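Local atomic coordinates of N-(5'-phosphoribosyl)anthranilate isomerase (Jonesia denitrificans, PDB entry 4WUI), a protein that probably catalyses the isomerisation of N-(5-phospho-beta-D-ribosyl)anthranilate to 1-(2-carboxyphenylamino)-1-deoxy-D-ribulose 5-phosphate, the third step of tryptophan synthesis from chorismate. Residues A[79-84]-A[102-107]; A[5-10]-A[57-62]; A[122-127]-A[151-156]; A[63-68]-A[86-91]; A[158-163]-A[194-199]. One frame throughout, in Å; residues are numbered along the deposited sequence. Where two conformers were deposited one is given.

How the contacts relate
Contacts 1, 2 and 3 belong to the core of one closed barrel of eight parallel strands. Contacts 1 and 3 each join two adjacent strands through backbone hydrogen bonds. They share a border, because strands 103-108 and 124-128 are themselves neighbours. Contact 2 is different: strands 5-8 and 57-62 are not adjacent, and their side chains meet inside the barrel, past strand 27-32. It touches contact 1 where Lys7 meets Gln83. Contact 4 is at the surface and joins two loops, chiefly through one tyrosine. Contact 5, partly buried, is apolar and packs a loop on the last helix. The centres of contacts 4 and 5 are about 30 Å apart.

Contact 1. Residues A[79-84]-A[102-107]; sequences VSVLQL and RVWRAT
Strands 81-84 and 103-107 run parallel, their axes 19° apart and 4.7 Å at closest approach. Leu82 pairs with Val103, Gln83 with Trp104 and Leu84 with Arg105. Four backbone bonds join them: Leu82 N to Arg102 O, Trp104 N to Leu82 O, Leu84 N to Trp104 O and Ala106 N to Leu84 O. A water sits at the far end, within hydrogen-bonding distance of Leu84 O and Ala106 O. Helix 90-99 connects the two strands in a beta-alpha-beta unit, one of the repeats of the TIM barrel. Gln83 and Trp104 face the barrel interior; Leu82, Leu84, Val103 and Arg105 point outward, where Leu82 and Leu84 meet helix 67-77.

Val81 serves two flat groups with its two methyls. CG1 sits over one face of the Trp104 indole, 3.4 Å from the centroid of the five-membered ring and 3° off the normal, a CH-pi contact. CG1 lies anti to the backbone N (chi1 176°), which leaves CG2 to cover the Arg102 guanidinium, 3.6 Å from CZ. That guanidinium makes salt bridges to Asp57 and Glu123, and Glu123 also accepts from Trp104 NE1. Gln83 OE1 comes to the edge of the indole, 3.6 Å from Trp104 CE3, and takes a hydrogen bond from Lys7. On the outer face Leu84 CD1 rests 3.9 Å from Val103 CG1.

Contact 2. Residues A[5-10]-A[57-62]; sequences YIKVCG and DTVLVV
The Tyr5 ring meets Asp57 at its hydroxyl edge, and OD2 of the carboxylate lies near the ring plane. Tyr5 OH donates to Asp57 OD2 at 2.7 Å; OD2 accepts on its anti lone pair. The ring and carboxylate planes are 30° apart. Tyr5 holds CG anti to the backbone N (chi1 -169°), and this sends the ring across toward strand 57-62. The other carboxylate oxygen, Asp57 OD1, is in a salt bridge with Arg102, so the group is gripped through both oxygens.

Further along, the Lys7 chain reaches into the interior and lays its aliphatic end on Val59, with CE 3.9 Å from CB. A bend at chi4 (-88°) turns NZ off that line. NZ forms a salt bridge with Asp176, which probably balances its charge, and a hydrogen bond with Gln83 OE1. Cys9 SG touches Val61 CG2 at 3.7 Å.

The strand axes approach no nearer than 9.1 Å, at an angle of 49°, so the two meet inside the TIM barrel by side chains alone. Strand 27-32 lies between them in the sheet, and its Ala27 packs against Tyr5, Lys7 and Asp57. Trp104 of strand 103-108 touches Tyr5, Lys7 and Val59.

Contact 3. Residues A[122-127]-A[151-156]; sequences EELLLL and RWLLAG
Four backbone hydrogen bonds join strands 124-127 and 152-155, parallel neighbours in the TIM barrel, 12° apart. Leu127 N donates to Leu153 O at 2.9 Å, Leu153 N to Leu125 O, Ala155 N to Leu127 O and Leu125 N to Arg151 O.

Where the strands begin to pair, Arg151 grips the backbone of Glu123. Its NE donates to Glu123 O at 3.1 Å, in the carbonyl plane, and NH2 adds a weak bond to the same oxygen. A water also donates to Glu123 O and accepts from Arg151 NH2, so one carbonyl oxygen has three donors. The bend at chi3 (-67°) brings the guanidinium over Glu123 CG, which lies on one of its faces. The Glu123 carboxylate turns instead to Trp104 and Arg102.

Inside the barrel, the two methyls of Leu124 straddle Leu153, with CD1 and CD2 each 3.9 Å from its CG. The two side chains cross at about a right angle, and both also touch Trp104. Cutting Leu124 back to an alanine would probably leave a gap beside Leu153 and Trp104 and let the Leu153 isobutyl group turn more freely. On the outer face Trp152 CG sits between its backbone N and carbonyl carbon (chi1 70°). This places the benzene part of the indole beside Leu127; in one of the two conformers of Leu127, Trp152 CE3 is 4.1 Å from Leu127 CB.

Contact 4. Residues A[63-68]-A[86-91]; sequences ATTPIA and GQYSDD
Tyr88 bridges two neighbouring beta-alpha loops of the TIM barrel, those that lead from strand 57-62 into helix 67-77 and from strand 81-84 into helix 90-99. The clear polar link is the bond that Tyr88 OH donates to Thr65 O, 2.6 Å long. The carbonyl oxygen receives it in its own plane, on a lone pair, and lies near the plane of the ring at its edge. Tyr88 CG stands anti to the carbonyl carbon (chi1 -73°), and the ring thus reaches out to the other loop. A phenylalanine here would probably leave Thr65 O without this donor and the loop 63-66 less firmly fixed.

Polar and apolar atoms also meet by packing. Ala63 O lies 3.4 Å from Tyr88 CE2 and 3.6 Å from Gln87 CB. Bent at chi2, Gln87 brings its amide beside Ala63 CB, with NE2 at 3.9 Å, while OE1 bonds to His85.

Thr65 OG1 is hydrogen-bonded to a bound citrate, probably from the crystallisation liquor, and citrate also accepts from the backbone N atoms of Asp90 and Asp91 at the start of helix 90-99. The apolar contact is that of Ile67, whose CD1 lies 4.1 Å from Tyr88 CE1.

Contact 5. Residues A[158-163]-A[194-199]; sequences LTPDNV and AAFVQA
The loop 158-163 folds against one side of helix 194-199, and their nearest CA atoms, Pro160 CA and Phe196 CA, are 4.2 Å apart. This is the outer layer of the TIM barrel: the loop follows strand 152-155 and leads into helix 163-170, and its partner is part of the last helix, 190-204. The contact between them is apolar.

Phe196 carries most of it. With CG anti to the backbone N (chi1 -175°), the ring extends from the helix into the curve of the loop. Val163 CG1 lies over one face. The rim of the ring meets the loop backbone, with CD1 3.7 Å from Thr159 C, and Leu158 CB is close to CE1 at the same edge. Val175 and Val177 of strand 174-177 also touch this ring, so it is wedged between loop and sheet.

Pro160 rests alongside the helix, its CB 4.0 Å from Ala195 CB and its CG close to Phe196 CB.

The loop has its own polar bracing. Thr159 OG1 accepts from Asn162 N at 3.1 Å, an ST motif. In return Asn162 OD1 accepts from Thr159 N at 2.8 Å, and Asn162 ND2 bonds to Gly157 O. These bonds hold the turn that presents Val163 to the helix. Val163 CG2 meets Phe196 CZ at 3.6 Å, and its other methyl, CG1, is 3.6 Å from Ala199 CB.

Contact 1. Residues A[79-84]-A[102-107]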
# COMPACT_ATOMS: atom_id res chain seq x y z
N VAL A 79 12.80 0.48 8.00
CA VAL A 79 11.38 0.27 7.80
C VAL A 79 10.91 -1.04 8.46
O VAL A 79 11.68 -1.98 8.70
CB VAL A 79 11.00 0.26 6.32
CG1 VAL A 79 11.22 1.64 5.69
CG2 VAL A 79 11.71 -0.86 5.56
N SER A 80 9.61 -1.11 8.69
CA SER A 80 8.96 -2.31 9.22
C SER A 80 8.81 -3.39 8.14
O SER A 80 8.87 -4.59 8.45
CB SER A 80 7.55 -1.95 9.75
OG SER A 80 7.43 -0.72 10.46
N VAL A 81 8.48 -2.99 6.92
CA VAL A 81 8.01 -3.89 5.87
C VAL A 81 8.71 -3.56 4.55
O VAL A 81 8.90 -2.39 4.24
CB VAL A 81 6.49 -3.73 5.66
CG1 VAL A 81 5.97 -4.57 4.52
CG2 VAL A 81 5.70 -4.01 6.93
N LEU A 82 9.04 -4.61 3.80
CA LEU A 82 9.49 -4.49 2.41
C LEU A 82 8.38 -4.92 1.48
O LEU A 82 7.96 -6.09 1.53
CB LEU A 82 10.74 -5.34 2.20
CG LEU A 82 11.28 -5.41 0.77
CD1 LEU A 82 11.68 -4.05 0.24
CD2 LEU A 82 12.47 -6.36 0.70
N GLN A 83 7.86 -4.01 0.64
CA GLN A 83 6.81 -4.29 -0.31
C GLN A 83 7.40 -4.34 -1.73
O GLN A 83 8.02 -3.37 -2.18
CB GLN A 83 5.70 -3.22 -0.25
CG GLN A 83 4.61 -3.42 -1.27
CD GLN A 83 3.58 -2.33 -1.26
OE1 GLN A 83 3.14 -1.88 -0.20
NE2 GLN A 83 3.18 -1.88 -2.44
N LEU A 84 7.19 -5.47 -2.41
CA LEU A 84 7.74 -5.73 -3.73
C LEU A 84 6.63 -5.59 -4.76
O LEU A 84 5.60 -6.25 -4.70
CB LEU A 84 8.28 -7.16 -3.77
CG LEU A 84 9.34 -7.48 -2.74
CD1 LEU A 84 9.72 -8.95 -2.79
CD2 LEU A 84 10.55 -6.59 -2.90
N ARG A 102 9.24 -9.05 7.35
CA ARG A 102 7.91 -8.70 6.84
C ARG A 102 8.02 -8.30 5.39
O ARG A 102 8.57 -7.24 5.09
CB ARG A 102 7.29 -7.57 7.66
CG ARG A 102 7.23 -7.83 9.16
CD ARG A 102 6.53 -6.72 9.91
NE ARG A 102 5.13 -6.67 9.55
CZ ARG A 102 4.33 -5.67 9.87
NH1 ARG A 102 4.76 -4.66 10.63
NH2 ARG A 102 3.09 -5.66 9.43
N VAL A 103 7.56 -9.17 4.50
CA VAL A 103 7.59 -8.96 3.05
C VAL A 103 6.19 -9.01 2.50
O VAL A 103 5.42 -9.93 2.81
CB VAL A 103 8.52 -9.97 2.35
CG1 VAL A 103 8.46 -9.82 0.84
CG2 VAL A 103 9.96 -9.82 2.89
N TRP A 104 5.84 -8.01 1.70
CA TRP A 104 4.55 -7.94 1.02
C TRP A 104 4.77 -8.13 -0.48
O TRP A 104 5.70 -7.59 -1.04
CB TRP A 104 3.84 -6.62 1.30
CG TRP A 104 3.44 -6.40 2.72
CD1 TRP A 104 3.60 -7.23 3.77
CD2 TRP A 104 2.77 -5.25 3.21
NE1 TRP A 104 3.08 -6.66 4.90
CE2 TRP A 104 2.55 -5.45 4.59
CE3 TRP A 104 2.36 -4.06 2.62
CZ2 TRP A 104 1.95 -4.48 5.39
CZ3 TRP A 104 1.75 -3.12 3.42
CH2 TRP A 104 1.57 -3.32 4.78
N ARG A 105 3.89 -8.93 -1.07
CA ARG A 105 3.86 -9.25 -2.49
C ARG A 105 2.74 -8.38 -3.11
O ARG A 105 1.60 -8.47 -2.72
CB ARG A 105 3.63 -10.81 -2.69
CG ARG A 105 3.53 -11.27 -4.13
CD ARG A 105 3.67 -12.75 -4.32
NE ARG A 105 2.60 -13.54 -3.73
CZ ARG A 105 1.53 -14.01 -4.37
NH1 ARG A 105 1.29 -13.70 -5.62
NH2 ARG A 105 0.66 -14.73 -3.70
N ALA A 106 3.04 -7.48 -4.02
CA ALA A 106 2.04 -6.75 -4.75
C ALA A 106 1.85 -7.35 -6.15
O ALA A 106 2.82 -7.82 -6.76
CB ALA A 106 2.41 -5.25 -4.87
N THR A 107 0.61 -7.35 -6.65
CA THR A 107 0.30 -7.83 -7.98
C THR A 107 -0.96 -7.16 -8.49
O THR A 107 -1.60 -6.39 -7.80
CB THR A 107 0.10 -9.35 -8.00
OG1 THR A 107 0.05 -9.82 -9.36
CG2 THR A 107 -1.14 -9.78 -7.24
O HOH W 1 5.41 -8.87 -5.77

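Contact 2. Residues A[5-10]-A[57-62]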
# COMPACT_ATOMS: atom_id res chain seq x y z
N TYR A 5 -7.45 -2.49 7.67
CA TYR A 5 -6.11 -1.89 7.64
C TYR A 5 -6.03 -0.83 6.55
O TYR A 5 -6.44 -1.09 5.44
CB TYR A 5 -5.11 -2.99 7.41
CG TYR A 5 -3.65 -2.67 7.60
CD1 TYR A 5 -2.99 -2.95 8.78
CD2 TYR A 5 -2.89 -2.15 6.58
CE1 TYR A 5 -1.63 -2.76 8.94
CE2 TYR A 5 -1.53 -1.94 6.72
CZ TYR A 5 -0.89 -2.27 7.90
OH TYR A 5 0.46 -2.14 7.95
N ILE A 6 -5.51 0.35 6.88
CA ILE A 6 -5.40 1.45 5.91
C ILE A 6 -3.94 1.85 5.73
O ILE A 6 -3.30 2.29 6.68
CB ILE A 6 -6.21 2.68 6.34
CG1 ILE A 6 -7.71 2.33 6.43
CG2 ILE A 6 -5.96 3.83 5.38
CD1 ILE A 6 -8.58 3.45 7.03
N LYS A 7 -3.46 1.70 4.50
CA LYS A 7 -2.14 2.17 4.11
C LYS A 7 -2.26 3.34 3.15
O LYS A 7 -2.98 3.26 2.16
CB LYS A 7 -1.35 1.05 3.43
CG LYS A 7 0.02 1.53 2.94
CD LYS A 7 0.95 0.38 2.67
CE LYS A 7 2.10 0.71 1.79
NZ LYS A 7 1.75 0.53 0.35
N VAL A 8 -1.51 4.40 3.44
CA VAL A 8 -1.31 5.48 2.48
C VAL A 8 0.10 5.30 1.93
O VAL A 8 1.07 5.22 2.68
CB VAL A 8 -1.47 6.85 3.13
CG1 VAL A 8 -1.41 7.91 2.04
CG2 VAL A 8 -2.80 6.93 3.90
N CYS A 9 0.18 5.20 0.60
CA CYS A 9 1.43 4.88 -0.05
C CYS A 9 2.01 6.08 -0.77
O CYS A 9 1.29 6.94 -1.25
CB CYS A 9 1.24 3.73 -1.05
SG CYS A 9 2.81 2.94 -1.46
N GLY A 10 3.32 6.13 -0.89
CA GLY A 10 3.94 7.17 -1.68
C GLY A 10 3.97 8.54 -1.04
O GLY A 10 3.74 9.54 -1.73
N ASP A 57 2.99 1.14 10.66
CA ASP A 57 3.97 0.34 9.96
C ASP A 57 4.57 1.16 8.81
O ASP A 57 3.84 1.65 7.95
CB ASP A 57 3.29 -0.92 9.38
CG ASP A 57 2.86 -1.93 10.40
OD1 ASP A 57 3.51 -2.04 11.44
OD2 ASP A 57 1.88 -2.67 10.14
N THR A 58 5.89 1.29 8.80
CA THR A 58 6.56 1.92 7.68
C THR A 58 6.92 0.86 6.64
O THR A 58 7.37 -0.23 6.97
CB THR A 58 7.80 2.68 8.17
OG1 THR A 58 8.67 1.76 8.83
CG2 THR A 58 7.44 3.85 9.06
N VAL A 59 6.73 1.21 5.37
CA VAL A 59 6.86 0.27 4.28
C VAL A 59 7.77 0.87 3.22
O VAL A 59 7.48 1.94 2.68
CB VAL A 59 5.48 -0.06 3.67
CG1 VAL A 59 5.62 -1.14 2.61
CG2 VAL A 59 4.47 -0.45 4.75
N LEU A 60 8.84 0.16 2.89
CA LEU A 60 9.68 0.49 1.74
C LEU A 60 9.08 -0.19 0.53
O LEU A 60 8.93 -1.41 0.51
CB LEU A 60 11.12 0.01 1.95
CG LEU A 60 12.03 0.17 0.76
CD1 LEU A 60 12.25 1.66 0.43
CD2 LEU A 60 13.36 -0.49 0.99
N VAL A 61 8.74 0.61 -0.49
CA VAL A 61 8.09 0.09 -1.69
C VAL A 61 9.06 0.17 -2.85
O VAL A 61 9.51 1.26 -3.21
CB VAL A 61 6.80 0.90 -1.99
CG1 VAL A 61 6.13 0.38 -3.22
CG2 VAL A 61 5.86 0.90 -0.80
N VAL A 62 9.43 -0.98 -3.42
CA VAL A 62 10.37 -1.04 -4.53
C VAL A 62 9.75 -1.71 -5.74
O VAL A 62 8.76 -2.45 -5.65
CB VAL A 62 11.68 -1.78 -4.13
CG1 VAL A 62 12.45 -0.97 -3.11
CG2 VAL A 62 11.37 -3.18 -3.58

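Contact 3. Residues A[122-127]-A[151-156]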
# COMPACT_ATOMS: atom_id res chain seq x y z
N GLU A 122 5.36 -14.41 1.59
CA GLU A 122 4.90 -13.07 1.96
C GLU A 122 3.91 -13.13 3.12
O GLU A 122 3.14 -14.08 3.30
CB GLU A 122 4.30 -12.38 0.77
CG GLU A 122 2.96 -12.88 0.34
CD GLU A 122 2.96 -14.11 -0.55
OE1 GLU A 122 4.00 -14.76 -0.82
OE2 GLU A 122 1.84 -14.46 -1.02
N GLU A 123 3.92 -12.06 3.90
CA GLU A 123 2.99 -11.82 4.98
C GLU A 123 1.60 -11.41 4.48
O GLU A 123 0.59 -11.67 5.14
CB GLU A 123 3.58 -10.63 5.79
CG GLU A 123 2.76 -10.14 6.93
CD GLU A 123 3.49 -9.00 7.60
OE1 GLU A 123 4.45 -9.27 8.32
OE2 GLU A 123 3.10 -7.83 7.44
N LEU A 124 1.58 -10.70 3.37
CA LEU A 124 0.39 -10.03 2.88
C LEU A 124 0.54 -9.86 1.37
O LEU A 124 1.65 -9.69 0.86
CB LEU A 124 0.29 -8.68 3.60
CG LEU A 124 -0.81 -7.72 3.14
CD1 LEU A 124 -1.29 -6.89 4.31
CD2 LEU A 124 -0.36 -6.83 1.98
N LEU A 125 -0.59 -9.90 0.68
CA LEU A 125 -0.69 -9.67 -0.74
C LEU A 125 -1.46 -8.36 -1.02
O LEU A 125 -2.54 -8.16 -0.46
CB LEU A 125 -1.47 -10.84 -1.35
CG LEU A 125 -1.66 -10.91 -2.83
CD1 LEU A 125 -0.36 -10.98 -3.55
CD2 LEU A 125 -2.48 -12.16 -3.15
N LEU A 126 -0.90 -7.50 -1.85
CA LEU A 126 -1.57 -6.29 -2.26
C LEU A 126 -2.06 -6.57 -3.69
O LEU A 126 -1.26 -6.90 -4.57
CB LEU A 126 -0.62 -5.11 -2.14
CG LEU A 126 -1.24 -3.77 -2.52
CD1 LEU A 126 -0.47 -2.68 -1.81
CD2 LEU A 126 -1.16 -3.56 -4.00
N LEU A 127 -3.38 -6.47 -3.88
CA LEU A 127 -4.01 -6.77 -5.16
C LEU A 127 -4.55 -5.48 -5.76
O LEU A 127 -5.45 -4.86 -5.18
CB LEU A 127 -5.14 -7.76 -4.95
CG LEU A 127 -5.89 -8.21 -6.19
CD1 LEU A 127 -4.92 -8.85 -7.17
CD2 LEU A 127 -7.00 -9.20 -5.76
N ARG A 151 -4.44 -12.43 4.45
CA ARG A 151 -4.21 -11.00 4.70
C ARG A 151 -3.88 -10.31 3.38
O ARG A 151 -2.91 -10.66 2.72
CB ARG A 151 -3.06 -10.84 5.71
CG ARG A 151 -3.34 -11.56 7.04
CD ARG A 151 -2.24 -11.40 8.10
NE ARG A 151 -1.02 -12.07 7.70
CZ ARG A 151 -0.13 -12.56 8.54
NH1 ARG A 151 -0.26 -12.44 9.85
NH2 ARG A 151 0.91 -13.20 8.03
N TRP A 152 -4.70 -9.33 3.00
CA TRP A 152 -4.51 -8.66 1.72
C TRP A 152 -4.97 -7.23 1.79
O TRP A 152 -5.82 -6.86 2.60
CB TRP A 152 -5.24 -9.40 0.58
CG TRP A 152 -6.74 -9.36 0.59
CD1 TRP A 152 -7.59 -9.98 1.44
CD2 TRP A 152 -7.56 -8.65 -0.35
NE1 TRP A 152 -8.89 -9.70 1.11
CE2 TRP A 152 -8.89 -8.91 -0.01
CE3 TRP A 152 -7.29 -7.85 -1.48
CZ2 TRP A 152 -9.96 -8.46 -0.77
CZ3 TRP A 152 -8.34 -7.39 -2.22
CH2 TRP A 152 -9.66 -7.68 -1.87
N LEU A 153 -4.41 -6.41 0.90
CA LEU A 153 -4.88 -5.03 0.69
C LEU A 153 -5.42 -4.89 -0.70
O LEU A 153 -4.80 -5.32 -1.67
CB LEU A 153 -3.76 -4.00 0.89
CG LEU A 153 -3.04 -4.02 2.24
CD1 LEU A 153 -1.94 -2.95 2.26
CD2 LEU A 153 -3.97 -3.87 3.42
N LEU A 154 -6.57 -4.23 -0.79
CA LEU A 154 -7.15 -3.83 -2.06
C LEU A 154 -6.57 -2.48 -2.46
O LEU A 154 -6.58 -1.54 -1.69
CB LEU A 154 -8.67 -3.68 -1.89
CG LEU A 154 -9.45 -3.14 -3.07
CD1 LEU A 154 -9.42 -4.10 -4.25
CD2 LEU A 154 -10.89 -2.80 -2.66
N ALA A 155 -6.15 -2.38 -3.71
CA ALA A 155 -5.81 -1.13 -4.35
C ALA A 155 -6.52 -1.06 -5.68
O ALA A 155 -6.94 -2.08 -6.24
CB ALA A 155 -4.31 -1.01 -4.54
N GLY A 156 -6.66 0.14 -6.23
CA GLY A 156 -7.12 0.29 -7.59
C GLY A 156 -7.76 1.63 -7.79
O GLY A 156 -8.98 1.73 -7.99
O HOH W 2 0.47 -14.48 5.41

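Contact 4. Residues A[63-68]-A[86-91]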
# COMPACT_ATOMS: atom_id res chain seq x y z
N ALA A 63 10.36 -1.47 -6.89
CA ALA A 63 9.86 -1.98 -8.17
C ALA A 63 10.94 -2.56 -9.06
O ALA A 63 10.75 -3.62 -9.66
CB ALA A 63 9.11 -0.87 -8.92
N THR A 64 12.08 -1.86 -9.18
CA THR A 64 13.12 -2.17 -10.15
C THR A 64 14.48 -2.37 -9.48
O THR A 64 15.49 -2.54 -10.15
CB THR A 64 13.21 -1.04 -11.23
OG1 THR A 64 13.33 0.22 -10.60
CG2 THR A 64 11.97 -1.07 -12.12
N THR A 65 14.53 -2.31 -8.16
CA THR A 65 15.77 -2.44 -7.40
C THR A 65 16.13 -3.93 -7.29
O THR A 65 15.32 -4.72 -6.85
CB THR A 65 15.58 -1.82 -6.01
OG1 THR A 65 15.19 -0.45 -6.11
CG2 THR A 65 16.84 -1.95 -5.17
N PRO A 66 17.36 -4.33 -7.66
CA PRO A 66 17.75 -5.74 -7.48
C PRO A 66 17.45 -6.19 -6.06
O PRO A 66 17.70 -5.45 -5.11
CB PRO A 66 19.25 -5.73 -7.75
CG PRO A 66 19.44 -4.57 -8.71
CD PRO A 66 18.44 -3.53 -8.28
N ILE A 67 16.92 -7.40 -5.90
CA ILE A 67 16.38 -7.80 -4.62
C ILE A 67 17.38 -7.74 -3.48
O ILE A 67 17.01 -7.35 -2.38
CB ILE A 67 15.66 -9.19 -4.73
CG1 ILE A 67 14.80 -9.47 -3.49
CG2 ILE A 67 16.64 -10.31 -4.97
CD1 ILE A 67 13.65 -8.50 -3.32
N ALA A 68 18.64 -8.09 -3.70
CA ALA A 68 19.60 -7.99 -2.61
C ALA A 68 19.80 -6.53 -2.16
O ALA A 68 19.98 -6.25 -0.97
CB ALA A 68 20.93 -8.62 -3.02
N GLY A 86 4.99 -5.88 -8.68
CA GLY A 86 4.73 -7.08 -9.45
C GLY A 86 5.81 -7.50 -10.43
O GLY A 86 5.78 -8.64 -10.92
N GLN A 87 6.79 -6.64 -10.69
CA GLN A 87 7.92 -7.01 -11.53
C GLN A 87 8.76 -8.11 -10.92
O GLN A 87 9.45 -8.81 -11.63
CB GLN A 87 8.85 -5.80 -11.85
CG GLN A 87 8.28 -4.68 -12.70
CD GLN A 87 7.71 -3.57 -11.86
OE1 GLN A 87 7.10 -3.83 -10.81
NE2 GLN A 87 7.90 -2.32 -12.29
N TYR A 88 8.77 -8.19 -9.60
CA TYR A 88 9.64 -9.15 -8.96
C TYR A 88 9.15 -10.57 -9.23
O TYR A 88 7.95 -10.88 -9.19
CB TYR A 88 9.71 -8.89 -7.45
CG TYR A 88 10.52 -7.66 -7.14
CD1 TYR A 88 11.91 -7.74 -7.07
CD2 TYR A 88 9.92 -6.42 -6.96
CE1 TYR A 88 12.70 -6.61 -6.83
CE2 TYR A 88 10.70 -5.29 -6.71
CZ TYR A 88 12.07 -5.39 -6.64
OH TYR A 88 12.79 -4.23 -6.42
N SER A 89 10.11 -11.46 -9.45
CA SER A 89 9.77 -12.86 -9.64
C SER A 89 9.28 -13.50 -8.34
O SER A 89 9.58 -13.04 -7.23
CB SER A 89 10.98 -13.64 -10.13
OG SER A 89 11.95 -13.67 -9.10
N ASP A 90 8.60 -14.62 -8.47
CA ASP A 90 8.23 -15.39 -7.29
C ASP A 90 9.47 -15.77 -6.48
O ASP A 90 9.44 -15.76 -5.23
CB ASP A 90 7.54 -16.71 -7.68
CG ASP A 90 6.25 -16.52 -8.47
OD1 ASP A 90 5.64 -15.44 -8.43
OD2 ASP A 90 5.82 -17.52 -9.11
N ASP A 91 10.54 -16.14 -7.17
CA ASP A 91 11.76 -16.52 -6.47
C ASP A 91 12.28 -15.35 -5.64
O ASP A 91 12.77 -15.55 -4.53
CB ASP A 91 12.85 -16.97 -7.44
CG ASP A 91 12.59 -18.30 -8.09
OD1 ASP A 91 11.54 -18.92 -7.84
OD2 ASP A 91 13.50 -18.73 -8.85

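Contact 5. Residues A[158-163]-A[194-199]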
# COMPACT_ATOMS: atom_id res chain seq x y z
N LEU A 158 -8.33 3.88 -5.61
CA LEU A 158 -9.21 4.26 -4.52
C LEU A 158 -9.09 5.75 -4.25
O LEU A 158 -8.00 6.34 -4.29
CB LEU A 158 -8.91 3.45 -3.27
CG LEU A 158 -9.15 1.94 -3.40
CD1 LEU A 158 -8.74 1.25 -2.09
CD2 LEU A 158 -10.62 1.62 -3.71
N THR A 159 -10.21 6.36 -3.90
CA THR A 159 -10.32 7.78 -3.60
C THR A 159 -11.29 7.97 -2.45
O THR A 159 -12.06 7.07 -2.14
CB THR A 159 -10.85 8.56 -4.80
OG1 THR A 159 -12.22 8.19 -4.99
CG2 THR A 159 -10.05 8.32 -6.06
N PRO A 160 -11.34 9.18 -1.86
CA PRO A 160 -12.39 9.42 -0.87
C PRO A 160 -13.78 9.24 -1.47
O PRO A 160 -14.71 8.95 -0.73
CB PRO A 160 -12.15 10.87 -0.42
CG PRO A 160 -10.69 11.07 -0.68
CD PRO A 160 -10.39 10.30 -1.94
N ASP A 161 -13.94 9.44 -2.79
CA ASP A 161 -15.23 9.34 -3.43
C ASP A 161 -15.71 7.91 -3.66
O ASP A 161 -16.93 7.71 -3.73
CB ASP A 161 -15.21 10.06 -4.78
CG ASP A 161 -15.21 11.55 -4.66
OD1 ASP A 161 -15.76 12.08 -3.68
OD2 ASP A 161 -14.69 12.24 -5.57
N ASN A 162 -14.81 6.94 -3.79
CA ASN A 162 -15.22 5.56 -4.06
C ASN A 162 -14.93 4.57 -2.94
O ASN A 162 -15.36 3.42 -3.02
CB ASN A 162 -14.68 5.03 -5.39
CG ASN A 162 -13.19 4.91 -5.43
OD1 ASN A 162 -12.56 4.83 -4.40
ND2 ASN A 162 -12.62 4.89 -6.64
N VAL A 163 -14.23 4.97 -1.88
CA VAL A 163 -13.72 3.97 -0.97
C VAL A 163 -14.83 3.36 -0.12
O VAL A 163 -14.76 2.17 0.19
CB VAL A 163 -12.56 4.49 -0.10
CG1 VAL A 163 -13.00 5.58 0.86
CG2 VAL A 163 -11.90 3.34 0.63
N ALA A 194 -7.46 12.82 5.25
CA ALA A 194 -8.46 12.83 6.30
C ALA A 194 -9.81 12.34 5.77
O ALA A 194 -10.51 11.53 6.40
CB ALA A 194 -8.60 14.22 6.90
N ALA A 195 -10.18 12.81 4.59
CA ALA A 195 -11.47 12.44 3.99
C ALA A 195 -11.50 10.95 3.66
O ALA A 195 -12.53 10.28 3.85
CB ALA A 195 -11.72 13.25 2.74
N PHE A 196 -10.41 10.43 3.13
CA PHE A 196 -10.32 9.02 2.79
C PHE A 196 -10.55 8.15 4.01
O PHE A 196 -11.32 7.19 3.97
CB PHE A 196 -8.94 8.72 2.19
CG PHE A 196 -8.79 7.31 1.70
CD1 PHE A 196 -9.20 6.97 0.42
CD2 PHE A 196 -8.32 6.30 2.53
CE1 PHE A 196 -9.08 5.68 -0.04
CE2 PHE A 196 -8.22 5.00 2.05
CZ PHE A 196 -8.60 4.70 0.77
N VAL A 197 -9.86 8.47 5.10
CA VAL A 197 -9.97 7.68 6.30
C VAL A 197 -11.39 7.78 6.87
O VAL A 197 -11.96 6.79 7.34
CB VAL A 197 -8.88 8.05 7.29
CG1 VAL A 197 -9.09 7.35 8.61
CG2 VAL A 197 -7.50 7.73 6.71
N GLN A 198 -11.97 8.99 6.87
CA GLN A 198 -13.33 9.16 7.36
C GLN A 198 -14.29 8.29 6.56
O GLN A 198 -15.13 7.59 7.12
CB GLN A 198 -13.75 10.61 7.27
CG GLN A 198 -15.17 10.83 7.75
CD GLN A 198 -15.52 12.29 7.74
OE1 GLN A 198 -14.84 13.10 8.37
NE2 GLN A 198 -16.59 12.65 7.05
N ALA A 199 -14.20 8.33 5.25
CA ALA A 199 -15.07 7.55 4.39
C ALA A 199 -14.90 6.05 4.64
O ALA A 199 -15.88 5.29 4.73
CB ALA A 199 -14.83 7.87 2.92